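Response regulator (Helicobacter pylori, PDB 2PLN) probably acts as an orphan two-component response regulator that binds DNA and controls transcription, the present chain being its N-terminal receiver domain. Local coordinates at residues A[37-43]-A[124-128]; A[55-59]-A[79-84]; A[88-94]-A[109-115]. All blocks are in the same frame, centred on the assembly; numbering follows the deposited sequence.

Contact 1: residues A[37-43]-A[124-128]; sequences GLNVKGF and VARIE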
# COMPACT_ATOMS: atom_id res chain seq x y z
N GLY A 37 -7.31 -3.42 17.74
CA GLY A 37 -5.95 -3.50 17.21
C GLY A 37 -5.33 -2.13 17.06
O GLY A 37 -4.15 -1.90 17.39
N LEU A 38 -6.12 -1.18 16.57
CA LEU A 38 -5.59 0.18 16.40
C LEU A 38 -5.30 0.81 17.75
O LEU A 38 -4.31 1.52 17.90
CB LEU A 38 -6.56 1.05 15.60
CG LEU A 38 -6.70 0.64 14.14
CD1 LEU A 38 -7.98 1.32 13.59
CD2 LEU A 38 -5.41 0.97 13.36
N ASN A 39 -6.20 0.59 18.71
CA ASN A 39 -5.98 1.09 20.07
C ASN A 39 -4.64 0.64 20.63
O ASN A 39 -4.00 1.39 21.35
CB ASN A 39 -7.08 0.60 21.02
CG ASN A 39 -8.37 1.30 20.83
OD1 ASN A 39 -8.47 2.34 20.14
ND2 ASN A 39 -9.40 0.74 21.44
N VAL A 40 -4.22 -0.58 20.30
CA VAL A 40 -2.91 -1.09 20.74
C VAL A 40 -1.76 -0.13 20.44
O VAL A 40 -0.86 0.02 21.26
CB VAL A 40 -2.62 -2.49 20.15
CG1 VAL A 40 -1.17 -2.91 20.39
CG2 VAL A 40 -3.56 -3.48 20.74
N LYS A 41 -1.81 0.52 19.28
CA LYS A 41 -0.77 1.45 18.84
C LYS A 41 -1.03 2.91 19.18
O LYS A 41 -0.34 3.81 18.69
CB LYS A 41 -0.56 1.31 17.33
CG LYS A 41 0.10 -0.00 16.96
CD LYS A 41 1.51 -0.17 17.56
CE LYS A 41 1.94 -1.63 17.39
NZ LYS A 41 3.37 -1.94 17.65
N GLY A 42 -2.03 3.16 20.01
CA GLY A 42 -2.31 4.53 20.44
C GLY A 42 -3.28 5.31 19.56
O GLY A 42 -3.49 6.50 19.79
N PHE A 43 -3.88 4.63 18.57
CA PHE A 43 -4.87 5.28 17.69
C PHE A 43 -6.29 5.28 18.26
O PHE A 43 -6.71 4.30 18.88
CB PHE A 43 -4.94 4.58 16.33
CG PHE A 43 -3.69 4.69 15.52
CD1 PHE A 43 -3.43 5.84 14.76
CD2 PHE A 43 -2.79 3.66 15.48
CE1 PHE A 43 -2.27 5.93 13.99
CE2 PHE A 43 -1.61 3.75 14.71
CZ PHE A 43 -1.35 4.89 13.97
N VAL A 124 -2.97 -3.41 10.93
CA VAL A 124 -2.55 -2.27 11.74
C VAL A 124 -1.18 -1.71 11.35
O VAL A 124 -0.99 -0.48 11.30
CB VAL A 124 -2.66 -2.60 13.26
CG1 VAL A 124 -1.99 -1.54 14.10
CG2 VAL A 124 -4.16 -2.83 13.64
N ALA A 125 -0.23 -2.60 11.09
CA ALA A 125 1.09 -2.20 10.62
C ALA A 125 0.99 -1.41 9.29
O ALA A 125 1.69 -0.42 9.07
CB ALA A 125 1.98 -3.43 10.46
N ARG A 126 0.11 -1.86 8.40
CA ARG A 126 -0.11 -1.18 7.11
C ARG A 126 -0.71 0.22 7.35
O ARG A 126 -0.27 1.19 6.76
CB ARG A 126 -1.06 -1.99 6.23
CG ARG A 126 -1.46 -1.35 4.85
CD ARG A 126 -2.27 -2.29 3.99
NE ARG A 126 -1.48 -3.49 3.67
CZ ARG A 126 -0.68 -3.61 2.61
NH1 ARG A 126 -0.61 -2.62 1.71
NH2 ARG A 126 0.05 -4.74 2.44
N ILE A 127 -1.73 0.29 8.22
CA ILE A 127 -2.36 1.58 8.55
C ILE A 127 -1.35 2.52 9.16
O ILE A 127 -1.27 3.68 8.76
CB ILE A 127 -3.59 1.38 9.46
CG1 ILE A 127 -4.66 0.63 8.67
CG2 ILE A 127 -4.15 2.72 9.96
CD1 ILE A 127 -5.85 0.15 9.53
N GLU A 128 -0.55 2.00 10.10
CA GLU A 128 0.57 2.75 10.65
C GLU A 128 1.47 3.34 9.58
O GLU A 128 1.80 4.53 9.64
CB GLU A 128 1.44 1.84 11.51
CG GLU A 128 1.08 1.83 12.95
CD GLU A 128 2.13 1.09 13.74
OE1 GLU A 128 2.42 1.52 14.84
OE2 GLU A 128 2.71 0.09 13.23
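Val-124 of helix 120-130 packs against the last turn of helix 28-40. In this CheY-like receiver domain the contact joins the first and the last helix of the chain, which share one face of the central sheet. Val-124 CG2 lies directly on the main chain of Gly-37, where there is no side chain, 3.7 Å from Gly-37 C. Leu-38 reaches in with one branch. Its CD2 touches Val-124 CG2 and is 3.9 Å from Ile-127 CD1, the leucine and isoleucine side chains crossing nearly perpendicular. Leu-38 also touches Val-21 and Leu-23 of strand 20-24, which ties this part of the contact to the sheet.

Helix 28-40 ends in a Schellman motif. Gly-42, with positive phi, is its C' residue. The defining pair of bonds runs from Phe-43 N to Leu-38 O and from Gly-42 N to Asn-39 O. Lys-41 N is a second donor to Leu-38 O, from the opposite face of the carbonyl plane. The turn brings Phe-43 back toward helix 120-130, where Glu-128 CG lies at the ring edge.

The more exposed side is polar, and Lys-41 runs along it. Its CB lies 3.9 Å from Glu-128 OE1. Lys-41 CG is 3.5 Å from the same oxygen and also meets Val-124 CG1 at 3.9 Å. The chain bends at chi2 (-62°), and Lys-41 CD comes within 3.3 Å of Glu-128 OE1. CE then draws off to 4.1 Å from that oxygen. The ammonium forms no salt bridge there: Lys-41 NZ stays 4.6 Å from Glu-128 OE1.

Contact 2: residues A[55-59]-A[79-84]; sequences EYLMD and RIKEKH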
# COMPACT_ATOMS: atom_id res chain seq x y z
N GLU A 55 -19.35 9.45 5.75
CA GLU A 55 -19.08 10.65 5.00
C GLU A 55 -19.43 11.91 5.80
O GLU A 55 -18.66 12.87 5.81
CB GLU A 55 -19.85 10.63 3.70
CG GLU A 55 -19.27 11.56 2.68
CD GLU A 55 -19.99 11.50 1.35
OE1 GLU A 55 -20.79 10.57 1.09
OE2 GLU A 55 -19.74 12.42 0.57
N TYR A 56 -20.57 11.87 6.47
CA TYR A 56 -21.01 12.94 7.35
C TYR A 56 -20.05 13.14 8.52
O TYR A 56 -19.66 14.26 8.80
CB TYR A 56 -22.43 12.69 7.85
CG TYR A 56 -22.82 13.65 8.98
CD1 TYR A 56 -23.28 14.95 8.72
CD2 TYR A 56 -22.69 13.26 10.30
CE1 TYR A 56 -23.62 15.81 9.76
CE2 TYR A 56 -23.01 14.12 11.34
CZ TYR A 56 -23.48 15.38 11.07
OH TYR A 56 -23.78 16.20 12.15
N LEU A 57 -19.69 12.05 9.20
CA LEU A 57 -18.70 12.15 10.30
C LEU A 57 -17.44 12.90 9.92
O LEU A 57 -16.91 13.68 10.71
CB LEU A 57 -18.35 10.77 10.81
CG LEU A 57 -19.46 10.07 11.61
CD1 LEU A 57 -19.01 8.65 12.03
CD2 LEU A 57 -19.85 10.90 12.85
N MSE A 58 -16.94 12.66 8.70
CA MSE A 58 -15.73 13.35 8.22
C MSE A 58 -15.87 14.87 8.16
O MSE A 58 -14.88 15.58 8.22
CB MSE A 58 -15.26 12.74 6.90
CG MSE A 58 -14.59 11.42 7.16
SE MSE A 58 -14.03 10.60 5.55
CE MSE A 58 -15.59 9.73 5.19
N ASP A 59 -17.11 15.35 8.06
CA ASP A 59 -17.37 16.77 8.01
C ASP A 59 -17.42 17.39 9.38
O ASP A 59 -17.25 18.57 9.52
CB ASP A 59 -18.69 17.03 7.28
CG ASP A 59 -18.53 16.94 5.78
OD1 ASP A 59 -17.39 17.07 5.27
OD2 ASP A 59 -19.49 16.72 5.03
N ARG A 79 -15.04 11.65 -3.85
CA ARG A 79 -15.66 12.77 -3.10
C ARG A 79 -14.79 13.24 -1.95
O ARG A 79 -14.61 14.46 -1.74
CB ARG A 79 -17.04 12.41 -2.55
CG ARG A 79 -18.13 12.33 -3.56
CD ARG A 79 -19.50 12.35 -2.93
NE ARG A 79 -19.74 11.26 -1.98
CZ ARG A 79 -20.03 10.01 -2.33
NH1 ARG A 79 -20.11 9.65 -3.62
NH2 ARG A 79 -20.22 9.10 -1.40
N ILE A 80 -14.20 12.28 -1.23
CA ILE A 80 -13.37 12.58 -0.05
C ILE A 80 -12.03 13.17 -0.44
O ILE A 80 -11.51 14.09 0.22
CB ILE A 80 -13.16 11.27 0.82
CG1 ILE A 80 -14.48 10.82 1.42
CG2 ILE A 80 -12.07 11.50 1.91
CD1 ILE A 80 -15.19 11.86 2.23
N LYS A 81 -11.45 12.62 -1.50
CA LYS A 81 -10.18 13.13 -2.04
C LYS A 81 -10.31 14.58 -2.51
O LYS A 81 -9.34 15.35 -2.49
CB LYS A 81 -9.67 12.26 -3.20
CG LYS A 81 -9.08 10.88 -2.82
CD LYS A 81 -8.27 10.90 -1.53
CE LYS A 81 -6.81 11.33 -1.66
NZ LYS A 81 -5.95 10.57 -0.64
N GLU A 82 -11.51 14.94 -2.95
CA GLU A 82 -11.73 16.31 -3.38
C GLU A 82 -12.02 17.23 -2.19
O GLU A 82 -11.44 18.32 -2.08
CB GLU A 82 -12.75 16.45 -4.53
CG GLU A 82 -14.20 16.07 -4.27
CD GLU A 82 -15.22 16.73 -5.23
OE1 GLU A 82 -14.89 17.77 -5.87
OE2 GLU A 82 -16.38 16.21 -5.33
N LYS A 83 -12.85 16.77 -1.26
CA LYS A 83 -13.24 17.58 -0.11
C LYS A 83 -12.23 17.63 1.04
O LYS A 83 -12.05 18.68 1.69
CB LYS A 83 -14.60 17.13 0.42
CG LYS A 83 -15.23 18.13 1.38
CD LYS A 83 -16.65 17.75 1.71
CE LYS A 83 -17.34 18.94 2.43
NZ LYS A 83 -18.73 18.58 2.68
N HIS A 84 -11.59 16.49 1.30
CA HIS A 84 -10.73 16.26 2.46
C HIS A 84 -9.38 15.72 1.97
O HIS A 84 -9.01 14.58 2.26
CB HIS A 84 -11.39 15.23 3.39
CG HIS A 84 -12.66 15.70 4.02
ND1 HIS A 84 -13.87 15.09 3.78
CD2 HIS A 84 -12.90 16.68 4.92
CE1 HIS A 84 -14.81 15.70 4.48
NE2 HIS A 84 -14.24 16.67 5.18
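Met-58, a selenomethionine here, meets Ile-80 between two neighbouring helices of the receiver domain's alpha/beta fold. Helices 51-60 and 73-83 lie side by side. Their local axes are 11.7 Å apart and nearly parallel, at 10°. The tight part is the apolar inner side. Met-58 SE lies on Ile-80 CD1, and the bend at chi3 (-87°) turns CE back onto the same methyl, with Met-58 CE 3.7 Å from Ile-80 CD1. The two side chains cross at about a right angle. Phe-76 and Leu-22 also touch Met-58, and Val-89 touches Ile-80, so this side faces the sheet and the interior. His-84 is the first residue to leave the helix. Its ring lies at the C-terminal end of the contact, beside Met-58 and Asp-59 and away from the Glu-55 and Arg-79 pair. His-84 CE1 packs 3.8 Å from Met-58 CB. Lys-83 CG lies over one ring face, offset toward the rim, and Ile-80 CD1 lies at the ring edge. Asp-59 OD1 is also at the edge, in the ring plane, 3.0 Å from His-84 CE1.

The outer side is held by charge. Arg-79 grips Glu-55 side-on with two nitrogens, one to each oxygen. Arg-79 NE donates to Glu-55 OE2 at 2.8 Å, with the acceptor in the guanidinium plane. Arg-79 NH2 donates to Glu-55 OE1 at 2.9 Å on a less straight bond. Both donors come from above the carboxylate plane, and the two flat groups are 31° apart. The second salt bridge joins more exposed residues and is looser. Lys-83 is extended beyond CG and reaches across to Asp-59. Its NZ is 3.1 Å from Asp-59 OD2, and a weak bond runs from Lys-83 NZ to Asp-59 OD1 at 3.3 Å.

Contact 3: residues A[88-94]-A[109-115]; sequences VVLVSSD and ADDYIAK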
# COMPACT_ATOMS: atom_id res chain seq x y z
N VAL A 88 -5.98 10.22 4.45
CA VAL A 88 -5.53 9.00 3.79
C VAL A 88 -6.77 8.14 3.61
O VAL A 88 -7.57 7.98 4.55
CB VAL A 88 -4.47 8.28 4.65
CG1 VAL A 88 -4.05 6.97 4.02
CG2 VAL A 88 -3.24 9.19 4.88
N VAL A 89 -6.93 7.56 2.42
CA VAL A 89 -8.07 6.73 2.11
C VAL A 89 -7.62 5.32 1.69
O VAL A 89 -6.84 5.15 0.74
CB VAL A 89 -8.91 7.36 0.97
CG1 VAL A 89 -10.04 6.44 0.59
CG2 VAL A 89 -9.40 8.79 1.37
N LEU A 90 -8.12 4.33 2.41
CA LEU A 90 -7.82 2.90 2.13
C LEU A 90 -9.12 2.23 1.75
O LEU A 90 -10.13 2.39 2.44
CB LEU A 90 -7.24 2.18 3.36
CG LEU A 90 -6.15 2.89 4.19
CD1 LEU A 90 -5.55 1.94 5.24
CD2 LEU A 90 -5.01 3.47 3.27
N VAL A 91 -9.10 1.53 0.63
CA VAL A 91 -10.28 0.81 0.15
C VAL A 91 -10.00 -0.64 0.46
O VAL A 91 -8.94 -1.16 0.11
CB VAL A 91 -10.46 0.99 -1.39
CG1 VAL A 91 -11.51 0.04 -1.94
CG2 VAL A 91 -10.84 2.44 -1.72
N SER A 92 -10.95 -1.30 1.10
CA SER A 92 -10.84 -2.72 1.39
C SER A 92 -12.05 -3.44 0.75
O SER A 92 -13.18 -2.92 0.78
CB SER A 92 -10.74 -2.84 2.92
OG SER A 92 -11.10 -4.11 3.38
N SER A 93 -11.82 -4.60 0.15
CA SER A 93 -12.87 -5.29 -0.66
C SER A 93 -12.93 -6.81 -0.42
O SER A 93 -11.91 -7.47 -0.43
CB SER A 93 -12.64 -4.99 -2.15
OG SER A 93 -13.65 -5.56 -2.98
N ASP A 94 -14.13 -7.34 -0.20
CA ASP A 94 -14.34 -8.80 -0.09
C ASP A 94 -14.51 -9.45 -1.48
O ASP A 94 -14.58 -10.69 -1.61
CB ASP A 94 -15.61 -9.07 0.73
CG ASP A 94 -16.81 -8.41 0.13
OD1 ASP A 94 -17.11 -8.70 -1.05
OD2 ASP A 94 -17.49 -7.54 0.73
N ALA A 109 -7.16 6.56 -4.24
CA ALA A 109 -7.00 5.77 -2.99
C ALA A 109 -5.52 5.56 -2.68
O ALA A 109 -4.71 5.42 -3.56
CB ALA A 109 -7.72 4.42 -3.10
N ASP A 110 -5.18 5.54 -1.39
CA ASP A 110 -3.81 5.34 -0.96
C ASP A 110 -3.49 3.85 -0.86
O ASP A 110 -2.31 3.47 -0.87
CB ASP A 110 -3.60 6.05 0.37
CG ASP A 110 -3.72 7.53 0.24
OD1 ASP A 110 -2.81 8.12 -0.38
OD2 ASP A 110 -4.70 8.18 0.66
N ASP A 111 -4.52 3.02 -0.76
CA ASP A 111 -4.28 1.60 -0.79
C ASP A 111 -5.54 0.86 -1.18
O ASP A 111 -6.66 1.42 -1.15
CB ASP A 111 -3.79 1.14 0.60
CG ASP A 111 -2.78 -0.01 0.53
OD1 ASP A 111 -2.81 -0.81 -0.46
OD2 ASP A 111 -1.95 -0.20 1.44
N TYR A 112 -5.35 -0.39 -1.58
CA TYR A 112 -6.43 -1.30 -1.91
C TYR A 112 -6.09 -2.64 -1.26
O TYR A 112 -5.02 -3.22 -1.50
CB TYR A 112 -6.53 -1.44 -3.43
CG TYR A 112 -7.68 -2.31 -3.90
CD1 TYR A 112 -7.45 -3.62 -4.30
CD2 TYR A 112 -9.01 -1.82 -3.97
CE1 TYR A 112 -8.52 -4.44 -4.76
CE2 TYR A 112 -10.06 -2.65 -4.43
CZ TYR A 112 -9.81 -3.94 -4.81
OH TYR A 112 -10.87 -4.77 -5.25
N ILE A 113 -6.99 -3.13 -0.41
CA ILE A 113 -6.64 -4.23 0.47
C ILE A 113 -7.72 -5.30 0.29
O ILE A 113 -8.89 -5.01 0.42
CB ILE A 113 -6.58 -3.74 1.95
CG1 ILE A 113 -5.54 -2.62 2.12
CG2 ILE A 113 -6.34 -4.92 2.96
CD1 ILE A 113 -5.77 -1.80 3.35
N ALA A 114 -7.32 -6.52 -0.06
CA ALA A 114 -8.30 -7.60 -0.17
C ALA A 114 -8.73 -8.06 1.22
O ALA A 114 -7.91 -8.14 2.15
CB ALA A 114 -7.72 -8.78 -0.93
N LYS A 115 -10.02 -8.33 1.35
CA LYS A 115 -10.57 -9.03 2.51
C LYS A 115 -10.79 -10.49 2.11
O LYS A 115 -11.14 -10.76 0.95
CB LYS A 115 -11.90 -8.43 2.91
CG LYS A 115 -11.77 -7.03 3.47
CD LYS A 115 -13.13 -6.42 3.72
CE LYS A 115 -13.65 -6.80 5.06
NZ LYS A 115 -15.07 -6.32 5.16
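Val-91 and Tyr-112 are neighbours in the parallel sheet of the receiver domain, where strands 88-93 and 111-114 form a beta-alpha-beta unit with helix 98-106. Their side chains cross obliquely, and Val-91 CG1 comes 3.7 Å from Tyr-112 CD2. Tyr-112 CG is anti to its own N (chi1 -177°), and the ring extends along the strands toward Ser-93, whose CB is 3.6 Å from Tyr-112 OH. Tyr-112 OH and Ser-93 OG both bond to Glu-100. Ala-109 CB meets the other methyl of Val-91, CG2.

Leu-90 and Ile-113 lie on the opposite face, which helix 120-130 covers. They meet at a slant, their CD1 methyls touching loosely. Leu-90 CD2 is closer to Asp-111 CB. Asp-111 is held by Arg-126 and Arg-130 of its own chain and by Arg-126 of the second subunit. Further on, Ser-92 OG bonds to Tyr-117 and sits against the Lys-115 chain, whose NZ pairs with Glu-25.

Backbone bonds alternate between the strands, from Asp-110 N and Val-89 O (2.7 Å) through to Lys-115 N and Ser-93 O. The Asp-110 carboxylate takes just the Val-89 N-H. Its OD2 also pairs with Lys-81. Val-89 N donates to the anti lone pair of Asp-110 OD2 at 2.9 Å, nearly straight at 168°.

From the N terminus, helix 28-40 supplies the first half of contact 1, which closes only at helix 120-130 near the C terminus. Its long loop encloses both other contacts. Contact 2 closes first, pairing helices 51-60 and 73-83, with strand 65-68 between them in the chain. Contact 3 follows in series, with helix 98-106 between its edge strand and the next one in. Contacts 1 and 2 lie on opposite sides of the chain's centre, about 13 Å apart at their nearest atoms. Contact 3 touches both: Lys-81 pairs with Asp-110 on one side, and Ile-127 packs on Leu-90 on the other. The sheet thus links the two helical layers. Contacts 1 and 3 also reach the second subunit.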